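Local coordinates for peptidoglycan glycosyltransferase (Atopobium parvulum, PDB 4OVD), which belongs to the penicillin-binding proteins, combining a dimerisation domain with a domain of the penicillin-binding protein transpeptidase family, at residues A[61-66]-A[218-223]; A[342-347]-A[465-470]; A[494-499]-A[509-514]. One frame throughout, in Å; residues are numbered along the deposited sequence.

Interaction 1 (A[61-66]-A[218-223])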
loop_
_atom_site.group_PDB
_atom_site.type_symbol
_atom_site.label_atom_id
_atom_site.label_comp_id
_atom_site.label_asym_id
_atom_site.label_seq_id
_atom_site.Cartn_x
_atom_site.Cartn_y
_atom_site.Cartn_z
ATOM N N THR A 61 9.959 -10.002 22.882
ATOM C CA THR A 61 9.005 -10.867 22.263
ATOM C C THR A 61 8.150 -10.002 21.308
ATOM O O THR A 61 7.947 -8.805 21.543
ATOM C CB THR A 61 8.167 -11.546 23.366
ATOM O OG1 THR A 61 9.001 -12.445 24.095
ATOM C CG2 THR A 61 6.970 -12.346 22.793
ATOM N N ILE A 62 7.710 -10.606 20.212
ATOM C CA ILE A 62 6.861 -9.930 19.230
ATOM C C ILE A 62 5.513 -10.637 19.268
ATOM O O ILE A 62 5.455 -11.839 19.026
ATOM C CB ILE A 62 7.449 -9.938 17.790
ATOM C CG1 ILE A 62 8.834 -9.266 17.805
ATOM C CG2 ILE A 62 6.458 -9.248 16.848
ATOM C CD1 ILE A 62 9.593 -9.163 16.511
ATOM N N TYR A 63 4.466 -9.892 19.662
ATOM C CA TYR A 63 3.108 -10.376 19.719
ATOM C C TYR A 63 2.278 -9.853 18.557
ATOM O O TYR A 63 2.524 -8.766 18.071
ATOM C CB TYR A 63 2.432 -9.840 20.980
ATOM C CG TYR A 63 3.065 -10.293 22.276
ATOM C CD1 TYR A 63 2.764 -11.528 22.850
ATOM C CD2 TYR A 63 3.948 -9.474 22.937
ATOM C CE1 TYR A 63 3.367 -11.931 24.044
ATOM C CE2 TYR A 63 4.561 -9.857 24.102
ATOM C CZ TYR A 63 4.247 -11.065 24.685
ATOM O OH TYR A 63 4.892 -11.365 25.895
ATOM N N ASP A 64 1.289 -10.612 18.117
ATOM C CA ASP A 64 0.379 -10.116 17.107
ATOM C C ASP A 64 -0.778 -9.395 17.873
ATOM O O ASP A 64 -0.752 -9.332 19.106
ATOM C CB ASP A 64 -0.116 -11.223 16.167
ATOM C CG ASP A 64 -1.345 -11.957 16.687
ATOM O OD1 ASP A 64 -1.665 -11.934 17.911
ATOM O OD2 ASP A 64 -1.963 -12.611 15.825
ATOM N N ARG A 65 -1.786 -8.870 17.165
ATOM C CA ARG A 65 -2.844 -8.083 17.792
ATOM C C ARG A 65 -3.711 -8.855 18.790
ATOM O O ARG A 65 -4.343 -8.224 19.623
ATOM C CB ARG A 65 -3.775 -7.449 16.709
ATOM C CG ARG A 65 -4.729 -8.447 16.039
ATOM C CD ARG A 65 -5.471 -7.839 14.851
ATOM N NE ARG A 65 -5.863 -6.466 15.149
ATOM C CZ ARG A 65 -7.028 -6.071 15.635
ATOM N NH1 ARG A 65 -8.036 -6.933 15.867
ATOM N NH2 ARG A 65 -7.196 -4.772 15.866
ATOM N N ASN A 66 -3.800 -10.182 18.659
ATOM C CA ASN A 66 -4.596 -11.006 19.569
ATOM C C ASN A 66 -3.702 -11.600 20.661
ATOM O O ASN A 66 -4.143 -12.403 21.475
ATOM C CB ASN A 66 -5.256 -12.139 18.791
ATOM C CG ASN A 66 -6.211 -11.628 17.717
ATOM O OD1 ASN A 66 -7.078 -10.805 17.998
ATOM N ND2 ASN A 66 -6.054 -12.113 16.480
ATOM N N ASP A 218 9.410 -6.015 24.722
ATOM C CA ASP A 218 8.364 -6.646 23.933
ATOM C C ASP A 218 7.693 -5.653 23.017
ATOM O O ASP A 218 7.689 -4.446 23.281
ATOM C CB ASP A 218 7.356 -7.304 24.844
ATOM C CG ASP A 218 7.984 -8.392 25.666
ATOM O OD1 ASP A 218 9.026 -8.921 25.210
ATOM O OD2 ASP A 218 7.470 -8.703 26.750
ATOM N N ILE A 219 7.212 -6.170 21.897
ATOM C CA ILE A 219 6.572 -5.354 20.899
ATOM C C ILE A 219 5.261 -6.019 20.523
ATOM O O ILE A 219 5.205 -7.248 20.400
ATOM C CB ILE A 219 7.493 -5.265 19.657
ATOM C CG1 ILE A 219 7.790 -3.834 19.297
ATOM C CG2 ILE A 219 7.050 -6.140 18.506
ATOM C CD1 ILE A 219 8.513 -3.133 20.438
ATOM N N VAL A 220 4.191 -5.226 20.442
ATOM C CA VAL A 220 2.905 -5.744 19.982
ATOM C C VAL A 220 2.585 -5.144 18.636
ATOM O O VAL A 220 2.608 -3.941 18.464
ATOM C CB VAL A 220 1.718 -5.387 20.911
ATOM C CG1 VAL A 220 0.445 -6.045 20.396
ATOM C CG2 VAL A 220 2.026 -5.808 22.345
ATOM N N LEU A 221 2.283 -6.002 17.679
ATOM C CA LEU A 221 1.950 -5.573 16.334
ATOM C C LEU A 221 0.477 -5.585 16.027
ATOM O O LEU A 221 -0.320 -6.315 16.632
ATOM C CB LEU A 221 2.589 -6.512 15.328
ATOM C CG LEU A 221 4.102 -6.742 15.487
ATOM C CD1 LEU A 221 4.552 -7.607 14.315
ATOM C CD2 LEU A 221 4.922 -5.467 15.523
ATOM N N SER A 222 0.132 -4.812 15.023
ATOM C CA SER A 222 -1.232 -4.733 14.525
ATOM C C SER A 222 -1.625 -5.943 13.710
ATOM O O SER A 222 -2.781 -6.129 13.411
ATOM C CB SER A 222 -1.365 -3.483 13.657
ATOM O OG SER A 222 -0.312 -3.406 12.743
ATOM N N ILE A 223 -0.659 -6.762 13.331
ATOM C CA ILE A 223 -0.925 -7.925 12.494
ATOM C C ILE A 223 -1.837 -8.967 13.075
ATOM O O ILE A 223 -1.703 -9.265 14.241
ATOM C CB ILE A 223 0.406 -8.646 12.219
ATOM C CG1 ILE A 223 1.268 -7.785 11.329
ATOM C CG2 ILE A 223 0.190 -9.992 11.534
ATOM C CD1 ILE A 223 0.715 -7.586 9.943
HETATM O O HOH W 1 7.779 -11.421 26.698
#
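Ile62 and Ile219 lie side by side on the buried face of a parallel strand pair, their CG2 methyls 3.6 Å apart. The same Ile62 CG2 also reaches Leu221 CD1 (3.6 Å), so one methyl, held anti to the backbone N by a chi1 of -58°, touches two residues of the partner strand. Beneath this tight apolar patch the backbones alternate: Thr61 O takes Ile219 N, Ile219 O takes Tyr63 N, and Tyr63 O takes Leu221 N, each at 2.8 Å. Past the strand ends the alternation breaks: Arg65 N skips Leu221 O, poorly angled, and bonds to Ile223 O.

The other face is looser and wetter. Asp218 accepts from Thr61 N through OD1 (2.7 Å), on its anti side, while OD2 receives a water bond (2.7 Å) from a molecule that also bridges Thr61 OG1 and Tyr63 OH. The Tyr63 ring turns its edge to Asp218 CB and meets Val220 CG2 only at 4.2 Å from CD2. Arg65, exposed, merely lays its guanidinium edge near Ser222 O.

Strand 62-63 runs between antiparallel strand 69-74 and parallel strand 219-221, which in turn pairs with 440-443; Leu185 and Ile184 of helix 182-185 pack onto Ile62 and Ile219.

Interaction 2 (A[342-347]-A[465-470])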
loop_
_atom_site.group_PDB
_atom_site.type_symbol
_atom_site.label_atom_id
_atom_site.label_comp_id
_atom_site.label_asym_id
_atom_site.label_seq_id
_atom_site.Cartn_x
_atom_site.Cartn_y
_atom_site.Cartn_z
HETATM N N MSE A 342 -18.915 13.297 -20.544
HETATM C CA MSE A 342 -18.714 12.428 -19.386
HETATM C C MSE A 342 -18.627 13.241 -18.154
HETATM O O MSE A 342 -18.021 14.319 -18.175
HETATM C CB MSE A 342 -17.320 11.722 -19.448
HETATM C CG MSE A 342 -16.994 10.899 -20.645
HETATM SE SE MSE A 342 -15.184 10.200 -20.286
HETATM C CE MSE A 342 -14.854 9.459 -22.088
ATOM N N SER A 343 -19.342 12.850 -17.106
ATOM C CA SER A 343 -19.208 13.517 -15.798
ATOM C C SER A 343 -17.847 13.041 -15.232
ATOM O O SER A 343 -17.278 12.053 -15.731
ATOM C CB SER A 343 -20.327 13.109 -14.889
ATOM O OG SER A 343 -20.256 11.695 -14.645
ATOM N N VAL A 344 -17.341 13.728 -14.223
ATOM C CA VAL A 344 -16.116 13.359 -13.555
ATOM C C VAL A 344 -16.341 11.951 -13.006
ATOM O O VAL A 344 -15.450 11.104 -13.052
ATOM C CB VAL A 344 -15.737 14.321 -12.431
ATOM C CG1 VAL A 344 -14.511 13.793 -11.661
ATOM C CG2 VAL A 344 -15.460 15.707 -12.996
ATOM N N ARG A 345 -17.512 11.720 -12.436
ATOM C CA ARG A 345 -17.907 10.360 -11.946
ATOM C C ARG A 345 -17.721 9.321 -13.081
ATOM O O ARG A 345 -17.087 8.280 -12.922
ATOM C CB ARG A 345 -19.356 10.341 -11.461
ATOM C CG ARG A 345 -19.821 8.970 -11.001
ATOM C CD ARG A 345 -21.321 8.971 -10.763
ATOM N NE ARG A 345 -21.751 9.997 -9.829
ATOM C CZ ARG A 345 -21.611 9.890 -8.515
ATOM N NH1 ARG A 345 -21.106 8.774 -7.961
ATOM N NH2 ARG A 345 -22.036 10.871 -7.737
ATOM N N GLU A 346 -18.204 9.632 -14.240
ATOM C CA GLU A 346 -18.039 8.694 -15.372
ATOM C C GLU A 346 -16.578 8.483 -15.774
ATOM O O GLU A 346 -16.208 7.400 -16.146
ATOM C CB GLU A 346 -18.835 9.233 -16.543
ATOM C CG GLU A 346 -18.722 8.426 -17.824
ATOM C CD GLU A 346 -19.186 7.007 -17.695
ATOM O OE1 GLU A 346 -19.879 6.674 -16.664
ATOM O OE2 GLU A 346 -18.816 6.237 -18.621
HETATM N N MSE A 347 -15.728 9.512 -15.713
HETATM C CA MSE A 347 -14.319 9.334 -16.124
HETATM C C MSE A 347 -13.679 8.352 -15.198
HETATM O O MSE A 347 -12.848 7.506 -15.633
HETATM C CB MSE A 347 -13.568 10.654 -16.031
HETATM C CG MSE A 347 -14.140 11.661 -16.966
HETATM SE SE MSE A 347 -13.226 13.404 -16.671
HETATM C CE MSE A 347 -14.535 14.617 -17.431
ATOM N N LEU A 465 -15.484 9.029 -2.212
ATOM C CA LEU A 465 -15.992 7.721 -1.873
ATOM C C LEU A 465 -17.226 7.395 -2.720
ATOM O O LEU A 465 -17.395 6.238 -3.170
ATOM C CB LEU A 465 -16.395 7.624 -0.401
ATOM C CG LEU A 465 -15.307 7.472 0.654
ATOM C CD1 LEU A 465 -15.926 7.555 2.076
ATOM C CD2 LEU A 465 -14.515 6.174 0.452
ATOM N N ASP A 466 -18.101 8.395 -2.891
ATOM C CA ASP A 466 -19.272 8.221 -3.735
ATOM C C ASP A 466 -18.863 7.775 -5.143
ATOM O O ASP A 466 -19.445 6.857 -5.704
ATOM C CB ASP A 466 -20.146 9.469 -3.805
ATOM C CG ASP A 466 -21.511 9.175 -4.425
ATOM O OD1 ASP A 466 -22.300 8.464 -3.772
ATOM O OD2 ASP A 466 -21.792 9.643 -5.555
HETATM N N MSE A 467 -17.860 8.403 -5.713
HETATM C CA MSE A 467 -17.431 8.020 -7.029
HETATM C C MSE A 467 -16.758 6.669 -7.020
HETATM O O MSE A 467 -16.973 5.894 -7.917
HETATM C CB MSE A 467 -16.533 9.008 -7.749
HETATM C CG MSE A 467 -17.249 10.313 -7.911
HETATM SE SE MSE A 467 -16.202 11.640 -8.899
HETATM C CE MSE A 467 -14.920 12.190 -7.502
HETATM N N MSE A 468 -16.008 6.344 -5.973
HETATM C CA MSE A 468 -15.329 5.049 -5.895
HETATM C C MSE A 468 -16.349 3.965 -5.723
HETATM O O MSE A 468 -16.101 2.832 -6.083
HETATM C CB MSE A 468 -14.358 5.046 -4.766
HETATM C CG MSE A 468 -13.204 5.940 -5.190
HETATM SE SE MSE A 468 -12.117 6.149 -3.549
HETATM C CE MSE A 468 -11.437 4.338 -3.292
ATOM N N THR A 469 -17.509 4.293 -5.151
ATOM C CA THR A 469 -18.580 3.333 -5.035
ATOM C C THR A 469 -19.178 3.026 -6.432
ATOM O O THR A 469 -19.507 1.872 -6.707
ATOM C CB THR A 469 -19.655 3.851 -4.071
ATOM O OG1 THR A 469 -18.996 4.059 -2.822
ATOM C CG2 THR A 469 -20.826 2.850 -3.895
ATOM N N THR A 470 -19.281 4.040 -7.297
ATOM C CA THR A 470 -19.782 3.895 -8.673
ATOM C C THR A 470 -18.851 3.001 -9.434
ATOM O O THR A 470 -19.306 2.189 -10.222
ATOM C CB THR A 470 -19.831 5.263 -9.372
ATOM O OG1 THR A 470 -20.862 6.036 -8.764
ATOM C CG2 THR A 470 -20.190 5.170 -10.812
#
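Arg345 reaches across to helix 458-474 and sets its guanidinium end-on to Asp466, with both terminal nitrogens converging on a single oxygen. NH2 is modelled 2.5 Å from Asp466 OD2 and NH1 2.6 Å from the same OD2; the salt bridge is clear, though distances this short deserve some reserve. The carboxylate stands almost upright to the guanidinium, their planes 88° apart. OD2 itself lies close to the guanidinium plane, but only NH2 meets it nearly along its C-O axis, while NH1 comes from above the carboxylate plane.

NH1 has a second partner, Thr470 OG1, at 2.9 Å and slightly tilted from the guanidinium plane. Asp466 and Thr470 are one helical turn apart, so they grip the same arginine end from successive turns. The arginine leaves its helix with CG anti to the backbone N and then bends at chi3 (-55°), which swings the charged group along helix 458-474. The aliphatic part crosses Thr470 at about a right angle, with Arg345 CG 3.8 Å from Thr470 CG2.

The buried selenomethionine Met467 packs against the arginine. Its CG sits over one guanidinium face, toward the rim, and its SE presses on Arg345 CA (3.7 Å) and Val344 CG1 (3.9 Å).

Ser343 OG accepts from Glu346 N (2.9 Å), an N-cap bond at the start of helix 344-350. The whole is a helix-helix contact within the transpeptidase-family domain, joining a capped first turn to the middle of helix 458-474.

Interaction 3 (A[494-499]-A[509-514])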
loop_
_atom_site.group_PDB
_atom_site.type_symbol
_atom_site.label_atom_id
_atom_site.label_comp_id
_atom_site.label_asym_id
_atom_site.label_seq_id
_atom_site.Cartn_x
_atom_site.Cartn_y
_atom_site.Cartn_z
ATOM N N GLY A 494 -0.892 -0.304 -14.020
ATOM C CA GLY A 494 0.347 0.397 -13.860
ATOM C C GLY A 494 1.496 -0.286 -14.627
ATOM O O GLY A 494 1.267 -1.150 -15.452
ATOM N N GLN A 495 2.727 0.172 -14.444
ATOM C CA GLN A 495 3.807 -0.447 -15.167
ATOM C C GLN A 495 5.059 -0.646 -14.360
ATOM O O GLN A 495 5.380 0.099 -13.426
ATOM C CB GLN A 495 4.230 0.443 -16.311
ATOM C CG GLN A 495 3.223 0.810 -17.360
ATOM C CD GLN A 495 3.107 -0.201 -18.453
ATOM O OE1 GLN A 495 4.019 -1.015 -18.721
ATOM N NE2 GLN A 495 1.980 -0.171 -19.097
ATOM N N GLN A 496 5.801 -1.655 -14.756
ATOM C CA GLN A 496 7.100 -1.888 -14.203
ATOM C C GLN A 496 8.067 -0.807 -14.742
ATOM O O GLN A 496 7.924 -0.264 -15.834
ATOM C CB GLN A 496 7.610 -3.265 -14.587
ATOM C CG GLN A 496 6.772 -4.284 -13.855
ATOM C CD GLN A 496 7.494 -5.563 -13.657
ATOM O OE1 GLN A 496 8.062 -6.136 -14.609
ATOM N NE2 GLN A 496 7.513 -6.016 -12.401
ATOM N N VAL A 497 9.058 -0.492 -13.958
ATOM C CA VAL A 497 10.019 0.558 -14.362
ATOM C C VAL A 497 11.428 0.179 -14.026
ATOM O O VAL A 497 11.643 -0.766 -13.281
ATOM C CB VAL A 497 9.705 1.877 -13.612
ATOM C CG1 VAL A 497 8.263 2.305 -13.880
ATOM C CG2 VAL A 497 9.967 1.791 -12.124
ATOM N N VAL A 498 12.399 0.896 -14.594
ATOM C CA VAL A 498 13.793 0.717 -14.262
ATOM C C VAL A 498 13.843 1.311 -12.851
ATOM O O VAL A 498 13.531 2.513 -12.665
ATOM C CB VAL A 498 14.671 1.502 -15.216
ATOM C CG1 VAL A 498 16.116 1.466 -14.767
ATOM C CG2 VAL A 498 14.464 0.966 -16.629
ATOM N N GLU A 499 14.243 0.497 -11.874
ATOM C CA GLU A 499 14.170 0.889 -10.474
ATOM C C GLU A 499 14.877 2.191 -10.061
ATOM O O GLU A 499 14.319 2.978 -9.328
ATOM C CB GLU A 499 14.587 -0.266 -9.560
ATOM C CG GLU A 499 16.029 -0.680 -9.625
ATOM C CD GLU A 499 16.346 -1.839 -8.686
ATOM O OE1 GLU A 499 15.984 -1.750 -7.478
ATOM O OE2 GLU A 499 16.981 -2.821 -9.163
ATOM N N GLY A 509 6.377 -4.850 -18.156
ATOM C CA GLY A 509 5.190 -5.597 -17.769
ATOM C C GLY A 509 4.162 -4.666 -17.113
ATOM O O GLY A 509 4.567 -3.589 -16.507
ATOM N N PHE A 510 2.863 -5.022 -17.293
ATOM C CA PHE A 510 1.762 -4.286 -16.609
ATOM C C PHE A 510 1.521 -4.758 -15.200
ATOM O O PHE A 510 1.596 -5.954 -14.861
ATOM C CB PHE A 510 0.431 -4.395 -17.348
ATOM C CG PHE A 510 0.506 -4.003 -18.781
ATOM C CD1 PHE A 510 0.327 -2.685 -19.170
ATOM C CD2 PHE A 510 0.773 -4.964 -19.760
ATOM C CE1 PHE A 510 0.404 -2.333 -20.518
ATOM C CE2 PHE A 510 0.866 -4.615 -21.105
ATOM C CZ PHE A 510 0.677 -3.293 -21.478
ATOM N N VAL A 511 1.042 -3.835 -14.383
ATOM C CA VAL A 511 0.763 -4.138 -13.003
ATOM C C VAL A 511 -0.730 -3.964 -12.872
ATOM O O VAL A 511 -1.291 -2.933 -13.290
ATOM C CB VAL A 511 1.492 -3.134 -12.101
ATOM C CG1 VAL A 511 1.089 -3.334 -10.637
ATOM C CG2 VAL A 511 2.993 -3.283 -12.262
ATOM N N ALA A 512 -1.397 -4.981 -12.380
ATOM C CA ALA A 512 -2.847 -4.898 -12.210
ATOM C C ALA A 512 -3.081 -4.726 -10.741
ATOM O O ALA A 512 -2.759 -5.629 -9.972
ATOM C CB ALA A 512 -3.528 -6.176 -12.689
ATOM N N SER A 513 -3.806 -3.673 -10.390
ATOM C CA SER A 513 -4.050 -3.308 -8.991
ATOM C C SER A 513 -5.479 -3.016 -8.699
ATOM O O SER A 513 -6.231 -2.655 -9.591
ATOM C CB SER A 513 -3.373 -1.976 -8.732
ATOM O OG SER A 513 -1.983 -2.166 -8.877
ATOM N N PHE A 514 -5.863 -3.262 -7.467
ATOM C CA PHE A 514 -7.130 -2.855 -7.018
ATOM C C PHE A 514 -6.960 -2.356 -5.564
ATOM O O PHE A 514 -6.353 -3.056 -4.765
ATOM C CB PHE A 514 -8.181 -3.962 -7.029
ATOM C CG PHE A 514 -9.523 -3.457 -6.610
ATOM C CD1 PHE A 514 -10.295 -2.797 -7.498
ATOM C CD2 PHE A 514 -9.964 -3.577 -5.316
ATOM C CE1 PHE A 514 -11.561 -2.312 -7.097
ATOM C CE2 PHE A 514 -11.230 -3.116 -4.894
ATOM C CZ PHE A 514 -12.004 -2.496 -5.802
#
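Gly494 pairs with Val511 and Gln495 with Phe510 in the antiparallel edge of the five-stranded sheet of the transpeptidase-family domain. Strand 487-495 is one of the two edge strands, and it carries the Lys-Thr-Gly signature familiar from this family, of which Thr491 and Gly492 are probably the last two residues.

Gln495 and Phe510 form the non-hydrogen-bonded pair, and their side chains rise together from one face of the sheet, pointing the same way. Both start with CG anti to the carbonyl carbon. Gln495 then bends at chi2 (-86°), bringing its flat amide alongside the phenyl ring with the two planes 65° apart. Which end of that amide is nitrogen remains uncertain.

The first torsion of Gln496 (chi1 -69°) puts CG 3.5 Å from Gly509 O and 4.2 Å from Val511 CG2; beyond CG the chain is extended. Val511 CG2, the branch beside its own backbone N, also faces Gln495 C at 4.0 Å. Val511 also packs against Phe418 and Asn532.

Gln496 N gives a straight bond to Gly509 O (2.9 Å), closing the pairing toward the connecting loop. Within the Gly494-Val511 pair the bonds differ: Gly494 N meets Val511 O in the carbonyl plane at 2.8 Å, whereas Val511 N, 2.9 Å from Gly494 O, arrives from well above that carbonyl's plane.

In the fold
Interactions 2 and 3 share the transpeptidase-family domain, their centres about 24 Å apart, and they follow in sequence: helix 458-474 leads on to strand 487-495, against which Leu465, Met468 and Thr469 pack. Interaction 1 belongs to a separate mixed sheet, about 39 Å and 32 Å between centres from the other two and across the chain's centre from both. Interactions 1 and 3 are strand pairings built on backbone bonds, parallel in the first and antiparallel in the third, and each is partly buried. Interaction 2 is more buried overall and depends on side chains, with an arginine-centred charged grip at its more exposed margin and selenomethionine packing at its buried side.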